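PDB 3TQM: ribosome-associated factor Y from Coxiella burnetii, which associates with 100S ribosomes, the dimers of 70S particles, and as a short hibernation-promoting factor probably helps keep them translationally silent. Local coordinates for residues V54-A65 with L77-Y88. Sequence-based numbering, arbitrary orientation.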
ATOM      1  N   VAL A  54       7.076   2.382  -1.117  1.00 26.41           N
ATOM      2  CA  VAL A  54       7.788   1.493  -0.202  1.00 26.06           C
ATOM      3  C   VAL A  54       9.305   1.581  -0.356  1.00 24.68           C
ATOM      4  O   VAL A  54       9.836   1.486  -1.462  1.00 22.97           O
ATOM      5  CB  VAL A  54       7.353   0.029  -0.395  1.00 25.02           C
ATOM      6  CG1 VAL A  54       8.248  -0.903   0.407  1.00 23.09           C
ATOM      7  CG2 VAL A  54       5.892  -0.139   0.002  1.00 24.24           C
ATOM      8  N   LYS A  55       9.994   1.752   0.767  1.00 23.78           N
ATOM      9  CA  LYS A  55      11.437   1.933   0.754  1.00 24.46           C
ATOM     10  C   LYS A  55      12.182   0.701   1.266  1.00 24.50           C
ATOM     11  O   LYS A  55      12.011   0.285   2.412  1.00 26.09           O
ATOM     12  CB  LYS A  55      11.822   3.173   1.563  1.00 27.81           C
ATOM     13  CG  LYS A  55      13.315   3.459   1.602  1.00 30.37           C
ATOM     14  CD  LYS A  55      13.917   3.511   0.206  1.00 32.84           C
ATOM     15  CE  LYS A  55      15.402   3.836   0.263  1.00 34.02           C
ATOM     16  NZ  LYS A  55      16.088   3.530  -1.020  1.00 34.47           N
ATOM     17  N   LEU A  56      12.996   0.122   0.392  1.00 22.71           N
ATOM     18  CA  LEU A  56      13.852  -1.001   0.737  1.00 23.22           C
ATOM     19  C   LEU A  56      15.294  -0.525   0.642  1.00 28.68           C
ATOM     20  O   LEU A  56      15.557   0.551   0.103  1.00 30.34           O
ATOM     21  CB  LEU A  56      13.629  -2.161  -0.234  1.00 18.70           C
ATOM     22  CG  LEU A  56      12.216  -2.732  -0.333  1.00 17.85           C
ATOM     23  CD1 LEU A  56      11.916  -3.139  -1.766  1.00 18.20           C
ATOM     24  CD2 LEU A  56      12.014  -3.906   0.622  1.00 18.11           C
ATOM     25  N   PRO A  57      16.238  -1.316   1.172  1.00 33.59           N
ATOM     26  CA  PRO A  57      17.648  -0.933   1.048  1.00 34.68           C
ATOM     27  C   PRO A  57      18.100  -0.951  -0.411  1.00 33.92           C
ATOM     28  O   PRO A  57      18.169  -2.018  -1.025  1.00 33.61           O
ATOM     29  CB  PRO A  57      18.378  -2.020   1.849  1.00 35.00           C
ATOM     30  CG  PRO A  57      17.344  -2.560   2.792  1.00 34.90           C
ATOM     31  CD  PRO A  57      16.063  -2.514   2.013  1.00 35.49           C
ATOM     32  N   GLY A  58      18.392   0.224  -0.961  1.00 33.17           N
ATOM     33  CA  GLY A  58      18.924   0.324  -2.309  1.00 30.71           C
ATOM     34  C   GLY A  58      17.912   0.627  -3.397  1.00 31.20           C
ATOM     35  O   GLY A  58      18.290   0.960  -4.516  1.00 31.86           O
ATOM     36  N   SER A  59      16.626   0.514  -3.080  1.00 30.14           N
ATOM     37  CA  SER A  59      15.589   0.737  -4.084  1.00 29.01           C
ATOM     38  C   SER A  59      14.267   1.215  -3.497  1.00 26.05           C
ATOM     39  O   SER A  59      14.103   1.286  -2.281  1.00 26.11           O
ATOM     40  CB  SER A  59      15.366  -0.530  -4.921  1.00 30.85           C
ATOM     41  OG  SER A  59      15.062  -1.643  -4.092  1.00 30.83           O
ATOM     42  N   THR A  60      13.329   1.543  -4.379  1.00 25.24           N
ATOM     43  CA  THR A  60      12.031   2.051  -3.964  1.00 25.33           C
ATOM     44  C   THR A  60      10.928   1.478  -4.848  1.00 26.58           C
ATOM     45  O   THR A  60      11.056   1.446  -6.072  1.00 27.29           O
ATOM     46  CB  THR A  60      11.983   3.587  -4.030  1.00 23.68           C
ATOM     47  OG1 THR A  60      13.022   4.133  -3.212  1.00 22.58           O
ATOM     48  CG2 THR A  60      10.640   4.105  -3.545  1.00 23.41           C
ATOM     49  N   ILE A  61       9.846   1.026  -4.223  1.00 25.35           N
ATOM     50  CA  ILE A  61       8.702   0.497  -4.957  1.00 21.55           C
ATOM     51  C   ILE A  61       7.528   1.471  -4.918  1.00 22.65           C
ATOM     52  O   ILE A  61       7.093   1.886  -3.845  1.00 20.71           O
ATOM     53  CB  ILE A  61       8.250  -0.867  -4.393  1.00 17.25           C
ATOM     54  CG1 ILE A  61       9.317  -1.937  -4.645  1.00 19.12           C
ATOM     55  CG2 ILE A  61       6.923  -1.288  -5.003  1.00 12.09           C
ATOM     56  CD1 ILE A  61       8.933  -3.325  -4.151  1.00 18.25           C
ATOM     57  N   ASN A  62       7.025   1.837  -6.094  1.00 25.60           N
ATOM     58  CA  ASN A  62       5.805   2.634  -6.193  1.00 26.43           C
ATOM     59  C   ASN A  62       4.707   1.840  -6.890  1.00 29.00           C
ATOM     60  O   ASN A  62       4.895   1.364  -8.010  1.00 33.98           O
ATOM     61  CB  ASN A  62       6.054   3.940  -6.949  1.00 24.14           C
ATOM     62  CG  ASN A  62       7.010   4.863  -6.223  1.00 24.08           C
ATOM     63  OD1 ASN A  62       6.635   5.531  -5.262  1.00 25.38           O
ATOM     64  ND2 ASN A  62       8.253   4.911  -6.685  1.00 24.55           N
ATOM     65  N   ALA A  63       3.568   1.690  -6.222  1.00 26.54           N
ATOM     66  CA  ALA A  63       2.454   0.933  -6.779  1.00 24.13           C
ATOM     67  C   ALA A  63       1.129   1.657  -6.562  1.00 26.23           C
ATOM     68  O   ALA A  63       0.936   2.320  -5.546  1.00 24.21           O
ATOM     69  CB  ALA A  63       2.404  -0.459  -6.165  1.00 21.13           C
ATOM     70  N   GLN A  64       0.218   1.521  -7.523  1.00 28.61           N
ATOM     71  CA  GLN A  64      -1.097   2.150  -7.437  1.00 28.13           C
ATOM     72  C   GLN A  64      -2.198   1.218  -7.937  1.00 26.93           C
ATOM     73  O   GLN A  64      -2.012   0.495  -8.914  1.00 27.88           O
ATOM     74  CB  GLN A  64      -1.118   3.452  -8.237  1.00 29.08           C
ATOM     75  CG  GLN A  64      -2.388   4.268  -8.059  1.00 33.42           C
ATOM     76  CD  GLN A  64      -2.495   5.412  -9.049  1.00 36.83           C
ATOM     77  OE1 GLN A  64      -2.547   5.198 -10.260  1.00 39.10           O
ATOM     78  NE2 GLN A  64      -2.521   6.637  -8.538  1.00 37.03           N
ATOM     79  N   ALA A  65      -3.342   1.241  -7.260  1.00 23.93           N
ATOM     80  CA  ALA A  65      -4.498   0.451  -7.669  1.00 22.86           C
ATOM     81  C   ALA A  65      -5.776   1.244  -7.431  1.00 23.38           C
ATOM     82  O   ALA A  65      -5.767   2.239  -6.706  1.00 23.65           O
ATOM     83  CB  ALA A  65      -4.539  -0.866  -6.913  1.00 21.33           C
ATOM     84  N   LEU A  77      -3.898  -3.420  -4.140  1.00 28.38           N
ATOM     85  CA  LEU A  77      -2.579  -2.809  -4.024  1.00 26.19           C
ATOM     86  C   LEU A  77      -1.582  -3.757  -3.365  1.00 27.93           C
ATOM     87  O   LEU A  77      -0.390  -3.731  -3.679  1.00 29.47           O
ATOM     88  CB  LEU A  77      -2.657  -1.500  -3.238  1.00 22.00           C
ATOM     89  CG  LEU A  77      -1.345  -0.722  -3.102  1.00 21.42           C
ATOM     90  CD1 LEU A  77      -0.764  -0.401  -4.471  1.00 18.07           C
ATOM     91  CD2 LEU A  77      -1.552   0.548  -2.296  1.00 22.58           C
HETATM   92  N   MSE A  78      -2.070  -4.590  -2.450  1.00 25.18           N
HETATM   93  CA  MSE A  78      -1.216  -5.565  -1.782  1.00 22.18           C
HETATM   94  C   MSE A  78      -0.641  -6.569  -2.779  1.00 20.86           C
HETATM   95  O   MSE A  78       0.536  -6.917  -2.710  1.00 19.57           O
HETATM   96  CB  MSE A  78      -1.979  -6.295  -0.675  1.00 21.26           C
HETATM   97  CG  MSE A  78      -2.511  -5.400   0.435  1.00 21.08           C
HETATM   98 SE   MSE A  78      -1.128  -4.376   1.364  1.00 34.72          SE
HETATM   99  CE  MSE A  78      -1.327  -2.676   0.433  1.00 27.57           C
ATOM    100  N   HIS A  79      -1.476  -7.031  -3.707  1.00 21.91           N
ATOM    101  CA  HIS A  79      -1.035  -7.974  -4.733  1.00 21.11           C
ATOM    102  C   HIS A  79       0.023  -7.350  -5.633  1.00 19.64           C
ATOM    103  O   HIS A  79       0.991  -8.005  -6.011  1.00 23.98           O
ATOM    104  CB  HIS A  79      -2.212  -8.460  -5.581  1.00 21.50           C
ATOM    105  CG  HIS A  79      -3.204  -9.287  -4.826  1.00 22.60           C
ATOM    106  ND1 HIS A  79      -2.935 -10.571  -4.404  1.00 22.81           N
ATOM    107  CD2 HIS A  79      -4.469  -9.017  -4.426  1.00 22.58           C
ATOM    108  CE1 HIS A  79      -3.989 -11.054  -3.772  1.00 24.38           C
ATOM    109  NE2 HIS A  79      -4.935 -10.132  -3.772  1.00 22.81           N
ATOM    110  N   LYS A  80      -0.172  -6.084  -5.983  1.00 18.43           N
ATOM    111  CA  LYS A  80       0.806  -5.366  -6.791  1.00 18.71           C
ATOM    112  C   LYS A  80       2.117  -5.195  -6.026  1.00 15.31           C
ATOM    113  O   LYS A  80       3.200  -5.305  -6.605  1.00 14.33           O
ATOM    114  CB  LYS A  80       0.260  -4.003  -7.225  1.00 19.59           C
ATOM    115  CG  LYS A  80      -0.836  -4.089  -8.276  1.00 22.95           C
ATOM    116  CD  LYS A  80      -1.164  -2.722  -8.861  1.00 26.20           C
ATOM    117  CE  LYS A  80      -2.071  -2.854 -10.074  1.00 28.50           C
ATOM    118  NZ  LYS A  80      -2.326  -1.546 -10.738  1.00 28.68           N
ATOM    119  N   LEU A  81       2.015  -4.926  -4.727  1.00 13.32           N
ATOM    120  CA  LEU A  81       3.197  -4.804  -3.885  1.00 14.98           C
ATOM    121  C   LEU A  81       3.962  -6.123  -3.810  1.00 20.29           C
ATOM    122  O   LEU A  81       5.176  -6.156  -4.009  1.00 23.63           O
ATOM    123  CB  LEU A  81       2.822  -4.337  -2.478  1.00 12.02           C
ATOM    124  CG  LEU A  81       2.461  -2.867  -2.283  1.00 14.06           C
ATOM    125  CD1 LEU A  81       2.351  -2.550  -0.799  1.00 15.90           C
ATOM    126  CD2 LEU A  81       3.496  -1.969  -2.941  1.00 13.88           C
ATOM    127  N   GLU A  82       3.248  -7.207  -3.522  1.00 21.45           N
ATOM    128  CA  GLU A  82       3.869  -8.521  -3.421  1.00 22.98           C
ATOM    129  C   GLU A  82       4.583  -8.889  -4.713  1.00 19.19           C
ATOM    130  O   GLU A  82       5.697  -9.411  -4.689  1.00 16.86           O
ATOM    131  CB  GLU A  82       2.835  -9.587  -3.056  1.00 25.51           C
ATOM    132  CG  GLU A  82       2.229  -9.400  -1.678  1.00 27.97           C
ATOM    133  CD  GLU A  82       1.812 -10.711  -1.041  1.00 34.11           C
ATOM    134  OE1 GLU A  82       0.892 -11.368  -1.570  1.00 33.68           O
ATOM    135  OE2 GLU A  82       2.415 -11.089  -0.011  1.00 37.41           O
ATOM    136  N   THR A  83       3.933  -8.617  -5.838  1.00 17.90           N
ATOM    137  CA  THR A  83       4.557  -8.815  -7.137  1.00 22.61           C
ATOM    138  C   THR A  83       5.882  -8.062  -7.207  1.00 22.67           C
ATOM    139  O   THR A  83       6.912  -8.633  -7.561  1.00 23.81           O
ATOM    140  CB  THR A  83       3.646  -8.334  -8.286  1.00 24.20           C
ATOM    141  OG1 THR A  83       2.436  -9.102  -8.298  1.00 25.28           O
ATOM    142  CG2 THR A  83       4.351  -8.490  -9.626  1.00 22.49           C
ATOM    143  N   GLN A  84       5.849  -6.780  -6.859  1.00 21.49           N
ATOM    144  CA  GLN A  84       7.034  -5.930  -6.942  1.00 22.68           C
ATOM    145  C   GLN A  84       8.120  -6.351  -5.953  1.00 23.69           C
ATOM    146  O   GLN A  84       9.314  -6.219  -6.235  1.00 22.61           O
ATOM    147  CB  GLN A  84       6.663  -4.459  -6.736  1.00 21.98           C
ATOM    148  CG  GLN A  84       5.862  -3.868  -7.886  1.00 22.99           C
ATOM    149  CD  GLN A  84       6.536  -4.082  -9.228  1.00 25.89           C
ATOM    150  OE1 GLN A  84       5.909  -4.543 -10.182  1.00 27.88           O
ATOM    151  NE2 GLN A  84       7.821  -3.749  -9.308  1.00 26.13           N
ATOM    152  N   LEU A  85       7.699  -6.857  -4.798  1.00 22.68           N
ATOM    153  CA  LEU A  85       8.630  -7.374  -3.806  1.00 20.69           C
ATOM    154  C   LEU A  85       9.282  -8.669  -4.289  1.00 21.30           C
ATOM    155  O   LEU A  85      10.453  -8.920  -4.014  1.00 24.57           O
ATOM    156  CB  LEU A  85       7.925  -7.595  -2.466  1.00 21.52           C
ATOM    157  CG  LEU A  85       7.678  -6.344  -1.619  1.00 22.85           C
ATOM    158  CD1 LEU A  85       6.625  -6.604  -0.554  1.00 24.11           C
ATOM    159  CD2 LEU A  85       8.976  -5.858  -0.987  1.00 24.13           C
ATOM    160  N   SER A  86       8.527  -9.486  -5.014  1.00 21.77           N
ATOM    161  CA  SER A  86       9.073 -10.728  -5.551  1.00 24.04           C
ATOM    162  C   SER A  86      10.114 -10.466  -6.635  1.00 26.51           C
ATOM    163  O   SER A  86      11.074 -11.221  -6.769  1.00 28.74           O
ATOM    164  CB  SER A  86       7.964 -11.642  -6.073  1.00 25.44           C
ATOM    165  OG  SER A  86       7.261 -12.249  -5.001  1.00 27.62           O
ATOM    166  N   LYS A  87       9.919  -9.403  -7.410  1.00 28.13           N
ATOM    167  CA  LYS A  87      10.916  -8.997  -8.398  1.00 30.29           C
ATOM    168  C   LYS A  87      12.164  -8.478  -7.687  1.00 26.83           C
ATOM    169  O   LYS A  87      13.290  -8.812  -8.061  1.00 29.02           O
ATOM    170  CB  LYS A  87      10.358  -7.924  -9.334  1.00 33.39           C
ATOM    171  CG  LYS A  87       9.301  -8.430 -10.302  1.00 41.62           C
ATOM    172  CD  LYS A  87       8.837  -7.326 -11.242  1.00 47.99           C
ATOM    173  CE  LYS A  87       7.844  -7.860 -12.265  1.00 54.92           C
ATOM    174  NZ  LYS A  87       7.327  -6.783 -13.161  1.00 58.17           N
ATOM    175  N   TYR A  88      11.952  -7.658  -6.665  1.00 19.51           N
ATOM    176  CA  TYR A  88      13.035  -7.162  -5.835  1.00 23.55           C
ATOM    177  C   TYR A  88      13.885  -8.320  -5.326  1.00 27.05           C
ATOM    178  O   TYR A  88      15.109  -8.318  -5.462  1.00 24.62           O
ATOM    179  CB  TYR A  88      12.466  -6.365  -4.658  1.00 24.00           C
ATOM    180  CG  TYR A  88      13.439  -6.148  -3.525  1.00 26.06           C
ATOM    181  CD1 TYR A  88      14.342  -5.093  -3.553  1.00 28.84           C
ATOM    182  CD2 TYR A  88      13.450  -6.993  -2.424  1.00 26.00           C
ATOM    183  CE1 TYR A  88      15.231  -4.890  -2.519  1.00 28.34           C
ATOM    184  CE2 TYR A  88      14.336  -6.797  -1.384  1.00 26.96           C
ATOM    185  CZ  TYR A  88      15.224  -5.744  -1.437  1.00 27.83           C
ATOM    186  OH  TYR A  88      16.111  -5.543  -0.406  1.00 29.06           O
TER
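Strand 59-65 and helix 77-88 run roughly antiparallel, at 152°, with axes approaching to 7.7 Å; strand 54-56 is nearly parallel to the helix (18°) but farther off, at 11.6 Å. Strand 59-65 lies closest at its C-terminal end, where the CA atoms of Ala65 and Leu77 are 5.3 Å apart, and draws away toward the type II turn Leu56-Ser59, where Gly58 accommodates a positive phi. From Ala65 through Ala63 to Ile61, residue size follows this slope. The CB of Ala63 touches two leucine methyls of the helix, Leu77 CD1 at 3.6 Å and Leu81 CD2, while the CB of Ala65 meets the backbone of Leu77. Branched Ile61 bridges a wider gap: its CG2 and CD1 both rest 3.6 Å from Gln84 CB. At the turn, where the backbones are farthest apart, the bulk comes from the helix. A first torsion of 163° swings the Tyr88 ring away from its own backbone N toward the hairpin, where Leu56 CD1 covers one face, a CH-pi contact 3.8 Å from the ring centroid. From strand 54-56, Leu56 CD2 touches Leu85 CD2 at 4.0 Å, and Val54 meets Leu81. Lys80 suits the solvent-exposed flank of the helix: its extended chain carries NZ to Gln64 O, a 2.8 Å hydrogen bond nearly in line with the C=O bond. The Tyr88 hydroxyl is hydrogen-bonded to Glu33, and Leu81 also packs on Leu24. The contact thus seats helix 70-89 on the last hairpin of the four-stranded sheet, beside helix 14-24, in the beta-alpha-beta-beta-beta-alpha fold of the HPF/YfiA family.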